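Cell division protein FtsI/penicillin binding protein 2 (Legionella pneumophila subsp. pneumophila ATCC 43290, PDB 4ZTK) probably cross-links peptidoglycan strands during cell division as a penicillin-binding D,D-transpeptidase, with a catalytic domain of the serine beta-lactamase superfamily. Local coordinates at residues K37-K42 / G296-P301; F59-K64 / E69-R74; T251-E254 / K258-A261. All coordinates share one frame; numbering follows the deposited sequence.

Contact 1: residues K37-K42 / G296-P301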
ATOM      1  N   LYS A  37      -0.123 -19.735   6.405  1.00 31.39           N
ATOM      2  CA  LYS A  37      -0.688 -21.054   6.657  1.00 36.25           C
ATOM      3  C   LYS A  37      -2.216 -21.007   6.724  1.00 34.91           C
ATOM      4  O   LYS A  37      -2.897 -21.852   6.143  1.00 37.12           O
ATOM      5  CB  LYS A  37      -0.116 -21.653   7.941  1.00 33.65           C
ATOM      6  CG  LYS A  37      -0.768 -22.967   8.336  1.00 35.18           C
ATOM      7  CD  LYS A  37       0.053 -23.714   9.374  1.00 39.13           C
ATOM      8  CE  LYS A  37      -0.550 -25.085   9.675  1.00 45.31           C
ATOM      9  NZ  LYS A  37      -1.880 -24.975  10.345  1.00 48.18           N
ATOM     10  N   GLN A  38      -2.744 -20.014   7.433  1.00 32.01           N
ATOM     11  CA  GLN A  38      -4.186 -19.871   7.607  1.00 43.92           C
ATOM     12  C   GLN A  38      -4.902 -19.612   6.280  1.00 39.38           C
ATOM     13  O   GLN A  38      -6.032 -20.052   6.077  1.00 35.93           O
ATOM     14  CB  GLN A  38      -4.487 -18.744   8.594  1.00 47.07           C
ATOM     15  CG  GLN A  38      -5.968 -18.470   8.811  1.00 59.75           C
ATOM     16  CD  GLN A  38      -6.221 -17.611  10.036  1.00 74.85           C
ATOM     17  OE1 GLN A  38      -5.326 -17.409  10.860  1.00 80.30           O
ATOM     18  NE2 GLN A  38      -7.445 -17.103  10.166  1.00 74.04           N
ATOM     19  N   TYR A  39      -4.227 -18.911   5.377  1.00 37.73           N
ATOM     20  CA  TYR A  39      -4.815 -18.524   4.101  1.00 36.43           C
ATOM     21  C   TYR A  39      -4.466 -19.506   2.991  1.00 37.44           C
ATOM     22  O   TYR A  39      -4.822 -19.280   1.831  1.00 34.04           O
ATOM     23  CB  TYR A  39      -4.322 -17.133   3.692  1.00 28.90           C
ATOM     24  CG  TYR A  39      -4.812 -15.993   4.557  1.00 36.25           C
ATOM     25  CD1 TYR A  39      -6.008 -16.083   5.258  1.00 33.63           C
ATOM     26  CD2 TYR A  39      -4.081 -14.815   4.657  1.00 38.75           C
ATOM     27  CE1 TYR A  39      -6.461 -15.028   6.042  1.00 34.46           C
ATOM     28  CE2 TYR A  39      -4.521 -13.758   5.437  1.00 35.12           C
ATOM     29  CZ  TYR A  39      -5.711 -13.870   6.127  1.00 35.23           C
ATOM     30  OH  TYR A  39      -6.147 -12.821   6.901  1.00 32.96           O
ATOM     31  N   HIS A  40      -3.768 -20.585   3.345  1.00 35.54           N
ATOM     32  CA  HIS A  40      -3.247 -21.531   2.361  1.00 33.01           C
ATOM     33  C   HIS A  40      -2.532 -20.795   1.233  1.00 37.67           C
ATOM     34  O   HIS A  40      -2.637 -21.176   0.072  1.00 38.90           O
ATOM     35  CB  HIS A  40      -4.370 -22.389   1.774  1.00 46.75           C
ATOM     36  CG  HIS A  40      -5.157 -23.142   2.800  1.00 57.52           C
ATOM     37  ND1 HIS A  40      -6.420 -22.760   3.199  1.00 59.51           N
ATOM     38  CD2 HIS A  40      -4.859 -24.255   3.513  1.00 60.23           C
ATOM     39  CE1 HIS A  40      -6.867 -23.607   4.110  1.00 60.63           C
ATOM     40  NE2 HIS A  40      -5.937 -24.522   4.320  1.00 63.59           N
ATOM     41  N   ALA A  41      -1.825 -19.728   1.580  1.00 33.69           N
ATOM     42  CA  ALA A  41      -1.222 -18.858   0.581  1.00 35.44           C
ATOM     43  C   ALA A  41       0.047 -19.458  -0.009  1.00 37.95           C
ATOM     44  O   ALA A  41       0.731 -20.257   0.633  1.00 37.30           O
ATOM     45  CB  ALA A  41      -0.924 -17.501   1.185  1.00 28.71           C
ATOM     46  N   LYS A  42       0.359 -19.064  -1.238  1.00 40.46           N
ATOM     47  CA  LYS A  42       1.615 -19.461  -1.856  1.00 38.20           C
ATOM     48  C   LYS A  42       2.774 -18.802  -1.116  1.00 38.97           C
ATOM     49  O   LYS A  42       3.784 -19.442  -0.827  1.00 38.12           O
ATOM     50  CB  LYS A  42       1.633 -19.078  -3.334  1.00 38.14           C
ATOM     51  CG  LYS A  42       2.900 -19.504  -4.064  1.00 47.48           C
ATOM     52  CD  LYS A  42       2.837 -19.136  -5.538  1.00 56.55           C
ATOM     53  CE  LYS A  42       4.104 -19.560  -6.260  1.00 65.38           C
ATOM     54  NZ  LYS A  42       4.150 -19.028  -7.651  1.00 72.04           N
ATOM     55  N   GLY A 296      -8.680  -6.315   1.453  1.00 26.51           N
ATOM     56  CA  GLY A 296      -9.439  -5.920   2.627  1.00 33.90           C
ATOM     57  C   GLY A 296      -9.807  -7.102   3.504  1.00 38.05           C
ATOM     58  O   GLY A 296      -9.911  -6.979   4.727  1.00 34.90           O
ATOM     59  N   GLU A 297      -9.994  -8.254   2.867  1.00 31.45           N
ATOM     60  CA  GLU A 297     -10.414  -9.460   3.561  1.00 31.47           C
ATOM     61  C   GLU A 297      -9.227 -10.240   4.126  1.00 29.42           C
ATOM     62  O   GLU A 297      -9.336 -10.841   5.191  1.00 32.80           O
ATOM     63  CB  GLU A 297     -11.236 -10.352   2.627  1.00 28.22           C
ATOM     64  CG  GLU A 297     -12.555  -9.734   2.194  1.00 37.37           C
ATOM     65  CD  GLU A 297     -13.107 -10.352   0.916  1.00 56.92           C
ATOM     66  OE1 GLU A 297     -14.327 -10.223   0.675  1.00 70.97           O
ATOM     67  OE2 GLU A 297     -12.325 -10.959   0.149  1.00 57.80           O
ATOM     68  N   LEU A 298      -8.099 -10.226   3.418  1.00 26.29           N
ATOM     69  CA  LEU A 298      -6.937 -11.018   3.831  1.00 26.98           C
ATOM     70  C   LEU A 298      -5.821 -10.202   4.488  1.00 27.77           C
ATOM     71  O   LEU A 298      -5.353 -10.545   5.573  1.00 29.04           O
ATOM     72  CB  LEU A 298      -6.357 -11.794   2.644  1.00 30.33           C
ATOM     73  CG  LEU A 298      -7.292 -12.749   1.901  1.00 39.97           C
ATOM     74  CD1 LEU A 298      -6.518 -13.498   0.819  1.00 35.97           C
ATOM     75  CD2 LEU A 298      -7.959 -13.722   2.861  1.00 40.03           C
ATOM     76  N   ALA A 299      -5.392  -9.133   3.821  1.00 25.26           N
ATOM     77  CA  ALA A 299      -4.215  -8.384   4.251  1.00 27.01           C
ATOM     78  C   ALA A 299      -4.528  -7.419   5.389  1.00 31.17           C
ATOM     79  O   ALA A 299      -3.700  -7.207   6.277  1.00 25.43           O
ATOM     80  CB  ALA A 299      -3.594  -7.628   3.071  1.00 20.03           C
ATOM     81  N   ALA A 300      -5.715  -6.823   5.345  1.00 25.52           N
ATOM     82  CA  ALA A 300      -6.120  -5.855   6.365  1.00 29.40           C
ATOM     83  C   ALA A 300      -6.195  -6.428   7.790  1.00 31.02           C
ATOM     84  O   ALA A 300      -5.720  -5.788   8.729  1.00 30.05           O
ATOM     85  CB  ALA A 300      -7.435  -5.166   5.981  1.00 28.75           C
ATOM     86  N   PRO A 301      -6.793  -7.623   7.965  1.00 26.25           N
ATOM     87  CA  PRO A 301      -6.794  -8.127   9.342  1.00 26.22           C
ATOM     88  C   PRO A 301      -5.391  -8.473   9.839  1.00 31.50           C
ATOM     89  O   PRO A 301      -5.145  -8.385  11.039  1.00 28.63           O
ATOM     90  CB  PRO A 301      -7.681  -9.384   9.268  1.00 30.41           C
ATOM     91  CG  PRO A 301      -7.739  -9.744   7.824  1.00 32.25           C
ATOM     92  CD  PRO A 301      -7.621  -8.457   7.074  1.00 26.49           C
TER

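Contact 2: residues F59-K64 / E69-R74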
ATOM      1  N   PHE A  59      11.021  -6.904   8.479  1.00 32.99           N
ATOM      2  CA  PHE A  59      10.710  -7.510   7.194  1.00 35.53           C
ATOM      3  C   PHE A  59      10.692  -9.020   7.386  1.00 36.73           C
ATOM      4  O   PHE A  59      11.695  -9.605   7.782  1.00 41.85           O
ATOM      5  CB  PHE A  59      11.783  -7.127   6.171  1.00 35.59           C
ATOM      6  CG  PHE A  59      11.460  -7.532   4.757  1.00 39.47           C
ATOM      7  CD1 PHE A  59      11.590  -8.851   4.346  1.00 42.02           C
ATOM      8  CD2 PHE A  59      11.053  -6.588   3.833  1.00 35.44           C
ATOM      9  CE1 PHE A  59      11.297  -9.219   3.048  1.00 41.15           C
ATOM     10  CE2 PHE A  59      10.760  -6.951   2.529  1.00 43.27           C
ATOM     11  CZ  PHE A  59      10.882  -8.269   2.137  1.00 43.94           C
ATOM     12  N   ALA A  60       9.557  -9.652   7.119  1.00 34.73           N
ATOM     13  CA  ALA A  60       9.486 -11.109   7.187  1.00 34.13           C
ATOM     14  C   ALA A  60       8.605 -11.676   6.087  1.00 36.39           C
ATOM     15  O   ALA A  60       7.595 -11.076   5.712  1.00 37.12           O
ATOM     16  CB  ALA A  60       8.988 -11.564   8.548  1.00 32.49           C
ATOM     17  N   GLU A  61       8.994 -12.836   5.574  1.00 29.35           N
ATOM     18  CA  GLU A  61       8.200 -13.524   4.565  1.00 33.40           C
ATOM     19  C   GLU A  61       8.110 -15.016   4.865  1.00 30.44           C
ATOM     20  O   GLU A  61       8.961 -15.573   5.553  1.00 36.52           O
ATOM     21  CB  GLU A  61       8.773 -13.289   3.161  1.00 35.63           C
ATOM     22  CG  GLU A  61      10.174 -13.847   2.951  1.00 42.25           C
ATOM     23  CD  GLU A  61      10.764 -13.465   1.599  1.00 47.97           C
ATOM     24  OE1 GLU A  61      11.996 -13.257   1.524  1.00 57.20           O
ATOM     25  OE2 GLU A  61      10.003 -13.374   0.613  1.00 38.88           O
ATOM     26  N   SER A  62       7.065 -15.649   4.348  1.00 34.79           N
ATOM     27  CA  SER A  62       6.865 -17.081   4.500  1.00 37.53           C
ATOM     28  C   SER A  62       6.323 -17.631   3.190  1.00 45.72           C
ATOM     29  O   SER A  62       5.413 -17.042   2.601  1.00 36.93           O
ATOM     30  CB  SER A  62       5.876 -17.363   5.631  1.00 37.86           C
ATOM     31  OG  SER A  62       5.729 -18.756   5.853  1.00 39.23           O
ATOM     32  N   SER A  63       6.893 -18.743   2.727  1.00 51.07           N
ATOM     33  CA  SER A  63       6.475 -19.365   1.470  1.00 64.24           C
ATOM     34  C   SER A  63       6.268 -20.858   1.659  1.00 69.47           C
ATOM     35  O   SER A  63       7.078 -21.518   2.307  1.00 64.18           O
ATOM     36  CB  SER A  63       7.518 -19.132   0.377  1.00 67.07           C
ATOM     37  OG  SER A  63       7.639 -17.753   0.072  1.00 80.16           O
ATOM     38  N   LYS A  64       5.193 -21.396   1.088  1.00 78.37           N
ATOM     39  CA  LYS A  64       4.862 -22.803   1.300  1.00 86.68           C
ATOM     40  C   LYS A  64       5.740 -23.760   0.492  1.00 92.55           C
ATOM     41  O   LYS A  64       6.069 -24.851   0.959  1.00 93.18           O
ATOM     42  CB  LYS A  64       3.371 -23.082   1.057  1.00 84.64           C
ATOM     43  CG  LYS A  64       2.882 -22.885  -0.373  1.00 86.06           C
ATOM     44  CD  LYS A  64       1.483 -23.477  -0.543  1.00 85.38           C
ATOM     45  CE  LYS A  64       0.823 -23.037  -1.844  1.00 83.81           C
ATOM     46  NZ  LYS A  64       1.584 -23.461  -3.052  1.00 85.53           N
ATOM     47  N   GLU A  69      11.080 -16.421  -5.758  1.00 63.39           N
ATOM     48  CA  GLU A  69      11.961 -15.288  -5.534  1.00 58.52           C
ATOM     49  C   GLU A  69      11.545 -14.617  -4.238  1.00 54.23           C
ATOM     50  O   GLU A  69      10.355 -14.482  -3.955  1.00 56.09           O
ATOM     51  CB  GLU A  69      11.877 -14.289  -6.684  1.00 58.46           C
ATOM     52  CG  GLU A  69      12.685 -13.023  -6.442  1.00 58.04           C
ATOM     53  CD  GLU A  69      12.521 -12.003  -7.548  1.00 63.77           C
ATOM     54  OE1 GLU A  69      13.248 -10.985  -7.531  1.00 65.42           O
ATOM     55  OE2 GLU A  69      11.666 -12.217  -8.433  1.00 69.10           O
ATOM     56  N   SER A  70      12.524 -14.209  -3.441  1.00 49.19           N
ATOM     57  CA  SER A  70      12.237 -13.520  -2.197  1.00 44.79           C
ATOM     58  C   SER A  70      11.520 -12.197  -2.449  1.00 44.32           C
ATOM     59  O   SER A  70      11.787 -11.514  -3.437  1.00 40.02           O
ATOM     60  CB  SER A  70      13.526 -13.262  -1.422  1.00 38.86           C
ATOM     61  OG  SER A  70      13.279 -12.388  -0.335  1.00 38.46           O
ATOM     62  N   TRP A  71      10.618 -11.834  -1.542  1.00 39.59           N
ATOM     63  CA  TRP A  71       9.966 -10.532  -1.593  1.00 32.84           C
ATOM     64  C   TRP A  71      10.943  -9.396  -1.298  1.00 38.49           C
ATOM     65  O   TRP A  71      10.580  -8.227  -1.389  1.00 36.76           O
ATOM     66  CB  TRP A  71       8.793 -10.471  -0.614  1.00 29.76           C
ATOM     67  CG  TRP A  71       7.609 -11.251  -1.064  1.00 33.20           C
ATOM     68  CD1 TRP A  71       7.239 -12.497  -0.649  1.00 33.20           C
ATOM     69  CD2 TRP A  71       6.634 -10.840  -2.028  1.00 33.91           C
ATOM     70  NE1 TRP A  71       6.089 -12.886  -1.293  1.00 28.41           N
ATOM     71  CE2 TRP A  71       5.697 -11.886  -2.144  1.00 26.22           C
ATOM     72  CE3 TRP A  71       6.462  -9.688  -2.803  1.00 28.22           C
ATOM     73  CZ2 TRP A  71       4.604 -11.814  -3.005  1.00 34.29           C
ATOM     74  CZ3 TRP A  71       5.376  -9.617  -3.658  1.00 33.12           C
ATOM     75  CH2 TRP A  71       4.460 -10.675  -3.751  1.00 36.27           C
ATOM     76  N   LYS A  72      12.175  -9.738  -0.930  1.00 42.04           N
ATOM     77  CA  LYS A  72      13.207  -8.730  -0.737  1.00 45.08           C
ATOM     78  C   LYS A  72      13.529  -8.054  -2.065  1.00 43.16           C
ATOM     79  O   LYS A  72      13.939  -6.894  -2.093  1.00 39.18           O
ATOM     80  CB  LYS A  72      14.482  -9.345  -0.152  1.00 54.67           C
ATOM     81  CG  LYS A  72      14.362  -9.862   1.280  1.00 63.62           C
ATOM     82  CD  LYS A  72      15.731  -9.885   1.957  1.00 70.08           C
ATOM     83  CE  LYS A  72      15.702 -10.593   3.305  1.00 73.43           C
ATOM     84  NZ  LYS A  72      15.792 -12.074   3.163  1.00 76.28           N
ATOM     85  N   SER A  73      13.338  -8.779  -3.164  1.00 41.84           N
ATOM     86  CA  SER A  73      13.664  -8.246  -4.486  1.00 42.96           C
ATOM     87  C   SER A  73      12.516  -8.302  -5.503  1.00 45.96           C
ATOM     88  O   SER A  73      12.586  -7.663  -6.554  1.00 44.18           O
ATOM     89  CB  SER A  73      14.896  -8.957  -5.052  1.00 42.06           C
ATOM     90  OG  SER A  73      14.705 -10.361  -5.091  1.00 42.62           O
ATOM     91  N   ARG A  74      11.464  -9.053  -5.187  1.00 41.01           N
ATOM     92  CA  ARG A  74      10.373  -9.304  -6.136  1.00 39.08           C
ATOM     93  C   ARG A  74       9.658  -8.038  -6.629  1.00 36.21           C
ATOM     94  O   ARG A  74       9.312  -7.157  -5.843  1.00 35.57           O
ATOM     95  CB  ARG A  74       9.366 -10.291  -5.535  1.00 41.74           C
ATOM     96  CG  ARG A  74       8.201 -10.652  -6.437  1.00 43.63           C
ATOM     97  CD  ARG A  74       7.508 -11.901  -5.912  1.00 49.64           C
ATOM     98  NE  ARG A  74       6.251 -12.179  -6.599  1.00 47.72           N
ATOM     99  CZ  ARG A  74       5.478 -13.229  -6.340  1.00 46.20           C
ATOM    100  NH1 ARG A  74       5.835 -14.104  -5.410  1.00 37.26           N
ATOM    101  NH2 ARG A  74       4.349 -13.406  -7.014  1.00 49.34           N
TER

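Contact 3: residues T251-E254 / K258-A261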
ATOM      1  N   THR A 251      -5.970  -5.335  -4.482  1.00 23.90           N
ATOM      2  CA  THR A 251      -6.094  -6.704  -4.963  1.00 27.05           C
ATOM      3  C   THR A 251      -5.596  -6.758  -6.403  1.00 29.49           C
ATOM      4  O   THR A 251      -6.187  -6.158  -7.297  1.00 39.82           O
ATOM      5  CB  THR A 251      -7.556  -7.205  -4.923  1.00 25.23           C
ATOM      6  OG1 THR A 251      -8.104  -6.984  -3.620  1.00 28.48           O
ATOM      7  CG2 THR A 251      -7.622  -8.687  -5.249  1.00 27.14           C
ATOM      8  N   VAL A 252      -4.505  -7.473  -6.632  1.00 30.55           N
ATOM      9  CA  VAL A 252      -3.911  -7.527  -7.962  1.00 34.35           C
ATOM     10  C   VAL A 252      -4.061  -8.915  -8.579  1.00 36.00           C
ATOM     11  O   VAL A 252      -3.812  -9.926  -7.920  1.00 36.62           O
ATOM     12  CB  VAL A 252      -2.412  -7.138  -7.916  1.00 39.58           C
ATOM     13  CG1 VAL A 252      -1.795  -7.191  -9.309  1.00 41.06           C
ATOM     14  CG2 VAL A 252      -2.242  -5.756  -7.306  1.00 37.29           C
ATOM     15  N   ILE A 253      -4.483  -8.958  -9.840  1.00 39.40           N
ATOM     16  CA  ILE A 253      -4.521 -10.206 -10.595  1.00 53.31           C
ATOM     17  C   ILE A 253      -3.261 -10.321 -11.443  1.00 57.99           C
ATOM     18  O   ILE A 253      -3.060  -9.534 -12.365  1.00 62.23           O
ATOM     19  CB  ILE A 253      -5.724 -10.259 -11.563  1.00 62.08           C
ATOM     20  CG1 ILE A 253      -6.950  -9.569 -10.962  1.00 63.28           C
ATOM     21  CG2 ILE A 253      -6.029 -11.702 -11.966  1.00 63.90           C
ATOM     22  CD1 ILE A 253      -7.546 -10.296  -9.795  1.00 64.27           C
ATOM     23  N   GLU A 254      -2.408 -11.292 -11.134  1.00 62.49           N
ATOM     24  CA  GLU A 254      -1.261 -11.568 -11.990  1.00 71.16           C
ATOM     25  C   GLU A 254      -1.681 -12.503 -13.124  1.00 80.60           C
ATOM     26  O   GLU A 254      -2.841 -12.492 -13.537  1.00 79.82           O
ATOM     27  CB  GLU A 254      -0.090 -12.140 -11.188  1.00 70.60           C
ATOM     28  CG  GLU A 254       0.517 -11.143 -10.203  1.00 73.02           C
ATOM     29  CD  GLU A 254       1.917 -11.530  -9.752  1.00 79.18           C
ATOM     30  OE1 GLU A 254       2.285 -12.717  -9.887  1.00 85.07           O
ATOM     31  OE2 GLU A 254       2.654 -10.642  -9.268  1.00 74.73           O
ATOM     32  N   LYS A 258      -3.884 -15.537 -10.585  1.00 86.08           N
ATOM     33  CA  LYS A 258      -2.962 -15.420  -9.457  1.00 73.45           C
ATOM     34  C   LYS A 258      -3.187 -14.105  -8.711  1.00 60.95           C
ATOM     35  O   LYS A 258      -2.968 -13.023  -9.256  1.00 57.92           O
ATOM     36  CB  LYS A 258      -1.508 -15.533  -9.933  1.00 71.19           C
ATOM     37  CG  LYS A 258      -0.963 -16.963 -10.025  1.00 73.08           C
ATOM     38  CD  LYS A 258      -1.767 -17.838 -10.976  1.00 80.46           C
ATOM     39  CE  LYS A 258      -1.160 -19.225 -11.125  1.00 84.77           C
ATOM     40  NZ  LYS A 258       0.088 -19.206 -11.935  1.00 87.50           N
ATOM     41  N   TYR A 259      -3.622 -14.210  -7.459  1.00 49.69           N
ATOM     42  CA  TYR A 259      -4.019 -13.043  -6.680  1.00 42.86           C
ATOM     43  C   TYR A 259      -2.961 -12.555  -5.698  1.00 35.69           C
ATOM     44  O   TYR A 259      -2.397 -13.336  -4.929  1.00 36.71           O
ATOM     45  CB  TYR A 259      -5.296 -13.347  -5.900  1.00 52.97           C
ATOM     46  CG  TYR A 259      -6.565 -13.230  -6.706  1.00 60.29           C
ATOM     47  CD1 TYR A 259      -6.823 -14.089  -7.765  1.00 66.32           C
ATOM     48  CD2 TYR A 259      -7.514 -12.268  -6.395  1.00 57.10           C
ATOM     49  CE1 TYR A 259      -7.990 -13.987  -8.500  1.00 66.18           C
ATOM     50  CE2 TYR A 259      -8.684 -12.160  -7.118  1.00 60.99           C
ATOM     51  CZ  TYR A 259      -8.917 -13.020  -8.171  1.00 63.22           C
ATOM     52  OH  TYR A 259     -10.082 -12.905  -8.893  1.00 64.38           O
ATOM     53  N   LEU A 260      -2.705 -11.254  -5.726  1.00 33.30           N
ATOM     54  CA  LEU A 260      -1.985 -10.600  -4.640  1.00 33.53           C
ATOM     55  C   LEU A 260      -2.996  -9.797  -3.837  1.00 29.35           C
ATOM     56  O   LEU A 260      -3.761  -9.008  -4.398  1.00 25.43           O
ATOM     57  CB  LEU A 260      -0.889  -9.669  -5.174  1.00 32.78           C
ATOM     58  CG  LEU A 260       0.275 -10.288  -5.954  1.00 39.34           C
ATOM     59  CD1 LEU A 260       1.282  -9.212  -6.345  1.00 41.05           C
ATOM     60  CD2 LEU A 260       0.954 -11.379  -5.140  1.00 37.18           C
ATOM     61  N   ALA A 261      -3.014 -10.012  -2.529  1.00 28.81           N
ATOM     62  CA  ALA A 261      -3.874  -9.245  -1.638  1.00 28.73           C
ATOM     63  C   ALA A 261      -3.013  -8.308  -0.795  1.00 29.28           C
ATOM     64  O   ALA A 261      -2.127  -8.755  -0.065  1.00 28.37           O
ATOM     65  CB  ALA A 261      -4.684 -10.177  -0.756  1.00 26.40           C
TER

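Contact 1: residues K37-K42 / G296-P301
Tyr39 reaches across to Leu298 with both its ring and its hydroxyl, and these two residues supply nearly all of the 150 Å² buried here. The polar half is a single hydrogen bond: Tyr39 OH donates to the backbone Leu298 O at 2.8 Å. The hydroxyl lies in the carbonyl plane with a C=O...donor angle of 123°, which places it on a lone pair of the oxygen. The apolar half is a CH-pi contact, in which Leu298 CD2 stands 3.9 Å from the centroid of the Tyr39 ring and 15° off the ring normal. That methyl therefore sits over a face, displaced toward the rim, where Leu298 CD2 comes within 3.8 Å of Tyr39 CE1. The two side chains run past each other in opposite senses, and the residue whose methyl covers the ring also supplies, through its backbone carbonyl, the acceptor for the hydroxyl.

Tyr39 follows the end of helix 22-38, and Leu298 lies in helix 295-310; in the penicillin-binding transpeptidase fold, terminal helices of this kind pack on one side of the central antiparallel sheet. Tyr39 also touches Ile280 on strand 274-281, while Leu298 reaches Ala261 on strand 259-267 and Phe285 on the small hairpin strand 285-287, so the pair rests on adjacent strands 274-281 and 259-267. The turn carrying the tyrosine is a Schellman motif, with positive phi at His40 and two bonds back into the last turn, one of them His40 N to Lys37 O at 3.2 Å. With chi1 at -68°, Tyr39 CG stands opposite its own carbonyl carbon, and the ring extends toward the second helix.

Pro301 adds a smaller contact one turn further on, where its CG approaches Tyr39 OH to 3.6 Å, next to the hydroxyl's bond to the leucine carbonyl.

Contact 2: residues F59-K64 / E69-R74
Glu61 CG sits between its backbone N and carbonyl carbon (chi1 63°), and with the rest of the chain extended this carries the carboxylate from strand 56-63 to Ser70 and Trp71. Ser70 OG, anti to its own backbone N, donates to Glu61 OE1; the modelled separation of 2.4 Å is very short and its exact value doubtful. The other oxygen accepts a nearly straight bond: Trp71 N donates to Glu61 OE2 at 2.7 Å with an N-H...acceptor angle of 172°, arriving on the syn side but 21° out of the carboxylate plane. Both oxygens are thus engaged, one by a side chain and one by the backbone. Ser70 OG also accepts from Lys72 N at 2.9 Å, an ST turn that helps hold the hydroxyl toward the glutamate. This loop joins the edge strand of the transpeptidase sheet to helix 83-92, whose start carries an SxxK sequence resembling the family's active-site motif. Trp71 continues inward, its NE1 bonded to Ser43 on the adjacent strand. Beside the polar pair, Phe59 CZ meets Trp71 O edge-on at 3.5 Å, and Lys72 CG packs 3.6 Å from Phe59 CE1.

Contact 3: residues T251-E254 / K258-A261
Val252 and Leu260 form the hydrogen-bonded pair of an antiparallel beta hairpin, made by strands 246-253 and 259-267 of the transpeptidase sheet. The short strand axes approach to 4.7 Å and their directions differ by 164°.

Backbone bonds set the register. Val252 N donates to Leu260 O and Leu260 N returns a bond to Val252 O, both at 2.8 Å. Beyond them Glu254 N donates to Lys258 O at 2.6 Å, extending the pairing toward the turn. CA-H...O contacts supplement these at the neighbouring positions, for example Thr251 CA to Leu260 O at 3.3 Å.

Apolar packing joins Val252 and Leu260 on their shared face, CB to CB at 4.0 Å. Separately, the Glu254 chain crosses the leucine at a slant, a van der Waals approach that sets the carboxylate oxygen OE2 3.5 Å from the methyl Leu260 CD1.

Polar contacts lead out of the hairpin: Thr251 OG1 bonds to Gly295 N and to a sulfonate-bearing molecule, probably from crystallisation. Thr251 lies near, without touching, the residues of a probable SxxK motif, consistent with a place beside the active-site cleft.

The sheet face of Thr251, Ile253 and Tyr259 carries a CH-pi contact. Ile253 CG1 stands roughly opposite the carbonyl carbon (chi1 -36°), running alongside Tyr259 and bringing Ile253 CD1 over one face of the Tyr259 ring, 3.7 Å from its centroid and 24° off the normal.

All three contacts involve or border one five-stranded antiparallel sheet ordered 56-63, 43-49, 274-281, 259-267, 246-253. Contact 2 lies at one edge strand and contact 3 pairs the opposite edge strand with its neighbour, their centres about 16 Å apart. Contact 1 joins the C-terminal end of helix 22-38 to the first turns of helix 295-310, about 15 Å from contact 2 and 12 Å from contact 3 between centres. Along the chain, contact 1 closes a loop enclosing first contact 2 and then contact 3. Lys42 O probably bonds to Lys64 N (3.1 Å), Ala299 CB packs on Ala261 O, and Trp71 CH2 touches Leu260 CD2. Direct contacts thus tie the terminal helices and both edge regions into one transpeptidase domain.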